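Local coordinates for protein putative glucoamylase (Bacteroides caccae ATCC 43185, PDB 4QT9) that is a putative glucoamylase that probably hydrolyses glycosidic bonds, a member of a family with an alpha/alpha toroid fold, at residues 185-190 and 194-199. Residues are numbered along the deposited sequence; the frame is centred on the assembly and turned at random.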
# COMPACT_ATOMS: atom_id res chain seq x y z
N VAL A 185 -22.52 1.53 -2.72
CA VAL A 185 -21.35 1.65 -1.83
C VAL A 185 -20.72 0.27 -1.73
O VAL A 185 -21.40 -0.73 -1.96
CB VAL A 185 -21.79 2.20 -0.43
CG1 VAL A 185 -22.68 1.19 0.32
CG2 VAL A 185 -20.59 2.61 0.43
N LEU A 186 -19.43 0.22 -1.37
CA LEU A 186 -18.74 -1.04 -1.15
C LEU A 186 -18.47 -1.21 0.34
O LEU A 186 -18.00 -0.28 0.98
CB LEU A 186 -17.41 -1.10 -1.93
CG LEU A 186 -17.52 -1.15 -3.44
CD1 LEU A 186 -16.19 -0.84 -4.09
CD2 LEU A 186 -18.07 -2.52 -3.90
N TYR A 187 -18.77 -2.39 0.87
CA TYR A 187 -18.48 -2.73 2.27
C TYR A 187 -17.09 -3.34 2.37
O TYR A 187 -16.64 -4.04 1.46
CB TYR A 187 -19.54 -3.68 2.84
CG TYR A 187 -20.84 -2.98 3.18
CD1 TYR A 187 -21.77 -2.66 2.20
CD2 TYR A 187 -21.13 -2.62 4.50
CE1 TYR A 187 -22.95 -1.99 2.51
CE2 TYR A 187 -22.30 -1.94 4.82
CZ TYR A 187 -23.22 -1.65 3.82
OH TYR A 187 -24.39 -1.01 4.14
N TRP A 188 -16.38 -3.04 3.47
CA TRP A 188 -15.03 -3.51 3.68
C TRP A 188 -14.95 -5.04 3.84
O TRP A 188 -14.06 -5.67 3.26
CB TRP A 188 -14.45 -2.82 4.96
CG TRP A 188 -12.95 -2.81 5.04
CD1 TRP A 188 -12.11 -3.89 4.96
CD2 TRP A 188 -12.13 -1.68 5.38
NE1 TRP A 188 -10.81 -3.49 5.16
CE2 TRP A 188 -10.79 -2.15 5.45
CE3 TRP A 188 -12.39 -0.31 5.63
CZ2 TRP A 188 -9.72 -1.29 5.72
CZ3 TRP A 188 -11.32 0.54 5.85
CH2 TRP A 188 -10.00 0.06 5.89
N HIS A 189 -15.88 -5.62 4.64
CA HIS A 189 -15.89 -7.04 4.97
C HIS A 189 -17.16 -7.80 4.71
O HIS A 189 -18.26 -7.26 4.71
CB HIS A 189 -15.61 -7.24 6.48
CG HIS A 189 -14.60 -6.31 7.07
ND1 HIS A 189 -14.99 -5.11 7.63
CD2 HIS A 189 -13.27 -6.48 7.24
CE1 HIS A 189 -13.88 -4.58 8.12
NE2 HIS A 189 -12.82 -5.35 7.87
N TRP A 190 -16.97 -9.11 4.59
CA TRP A 190 -18.00 -10.12 4.48
C TRP A 190 -17.48 -11.39 5.10
O TRP A 190 -16.36 -11.84 4.80
CB TRP A 190 -18.50 -10.37 3.04
CG TRP A 190 -19.57 -11.43 3.01
CD1 TRP A 190 -20.89 -11.26 3.33
CD2 TRP A 190 -19.39 -12.84 2.80
NE1 TRP A 190 -21.54 -12.46 3.32
CE2 TRP A 190 -20.65 -13.45 2.97
CE3 TRP A 190 -18.28 -13.64 2.48
CZ2 TRP A 190 -20.85 -14.83 2.77
CZ3 TRP A 190 -18.47 -15.01 2.31
CH2 TRP A 190 -19.74 -15.59 2.45
N TYR A 194 -20.45 -14.52 10.21
CA TYR A 194 -21.05 -13.32 10.76
C TYR A 194 -21.73 -12.39 9.72
O TYR A 194 -22.27 -11.35 10.12
CB TYR A 194 -19.99 -12.54 11.56
CG TYR A 194 -19.40 -13.34 12.71
CD1 TYR A 194 -20.09 -13.50 13.90
CD2 TYR A 194 -18.14 -13.94 12.60
CE1 TYR A 194 -19.55 -14.23 14.96
CE2 TYR A 194 -17.58 -14.66 13.65
CZ TYR A 194 -18.30 -14.81 14.83
OH TYR A 194 -17.75 -15.51 15.88
N GLY A 195 -21.74 -12.78 8.44
CA GLY A 195 -22.35 -12.00 7.36
C GLY A 195 -21.78 -10.61 7.19
O GLY A 195 -20.57 -10.45 7.00
N TRP A 196 -22.66 -9.59 7.31
CA TRP A 196 -22.32 -8.17 7.19
C TRP A 196 -22.13 -7.47 8.56
O TRP A 196 -22.03 -6.24 8.57
CB TRP A 196 -23.42 -7.43 6.38
CG TRP A 196 -23.65 -8.02 5.01
CD1 TRP A 196 -24.68 -8.84 4.63
CD2 TRP A 196 -22.76 -7.94 3.88
NE1 TRP A 196 -24.48 -9.27 3.34
CE2 TRP A 196 -23.32 -8.72 2.85
CE3 TRP A 196 -21.53 -7.28 3.65
CZ2 TRP A 196 -22.70 -8.87 1.60
CZ3 TRP A 196 -20.93 -7.42 2.40
CH2 TRP A 196 -21.51 -8.21 1.40
N GLU A 197 -22.01 -8.22 9.69
CA GLU A 197 -21.90 -7.68 11.07
C GLU A 197 -20.76 -6.65 11.31
O GLU A 197 -20.91 -5.80 12.19
CB GLU A 197 -21.79 -8.80 12.11
CG GLU A 197 -23.17 -9.24 12.59
CD GLU A 197 -23.25 -10.59 13.28
OE1 GLU A 197 -22.55 -10.79 14.30
OE2 GLU A 197 -24.04 -11.43 12.80
N MSE A 198 -19.67 -6.68 10.51
CA MSE A 198 -18.61 -5.66 10.63
C MSE A 198 -19.16 -4.30 10.22
O MSE A 198 -18.71 -3.27 10.73
CB MSE A 198 -17.37 -6.02 9.80
CG MSE A 198 -16.63 -7.25 10.33
SE MSE A 198 -15.49 -6.84 11.83
CE MSE A 198 -16.84 -6.78 13.28
N ASP A 199 -20.14 -4.30 9.30
CA ASP A 199 -20.90 -3.14 8.83
C ASP A 199 -20.03 -1.87 8.64
O ASP A 199 -20.21 -0.86 9.34
CB ASP A 199 -22.05 -2.86 9.83
CG ASP A 199 -22.98 -1.74 9.42
OD1 ASP A 199 -23.40 -1.73 8.25
OD2 ASP A 199 -23.24 -0.85 10.26
O HOH W 1 -19.33 -6.37 6.78
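Trp-190 carries CG anti to its backbone nitrogen (chi1 -180°), whereas Trp-196 has CG anti to the carbonyl carbon and beside its own backbone nitrogen (chi1 -56°), which turns its six-membered ring to the Trp-190 side. There Trp-196 CE3 comes within 3.4 Å of the backbone oxygen His-189 O. The indole pair is edge-to-face, with the edge of Trp-190 directed at the face of Trp-196. The evidence is a centroid separation of 4.6 Å between the five-membered ring of Trp-190 and the six-membered ring of Trp-196, with planes at 58°. Trp-190 CD1 makes the closest approach, 3.5 Å from Trp-196 CZ2. Farther along the same indole, Trp-196 CZ3 lies 4.0 Å from Tyr-187 CB; the Tyr-187 ring itself is oblique to it. An alanine in place of Trp-196 would probably leave the CD1 edge of Trp-190 without the face it meets and open a gap beside Tyr-187 CB. Trp-177 meets both indoles from outside the two segments, extending the aromatic cluster.

A second patch joins His-189 and Met-198, a selenomethionine. Met-198 CB approaches His-189 ND1 to 3.3 Å, and bends at chi2 and chi3 place Met-198 SE above the imidazole face at a distance, 4.7 Å from the ring centroid. Asp-199 OD1 lies at the edge of the Tyr-187 ring, 3.6 Å from CE2, while the Tyr-187 hydroxyl bonds to Gln-183. This packing is supplemented by a water that donates to His-189 O at 2.5 Å and weakly to Trp-196 O. Type II' (194-197) and type I (196-199) beta turns overlap at Trp-196 and Glu-197, folding the chain back beside strand 189-190: a surface aromatic cluster between helices 157-172 and 209-217 of the alpha/alpha toroid.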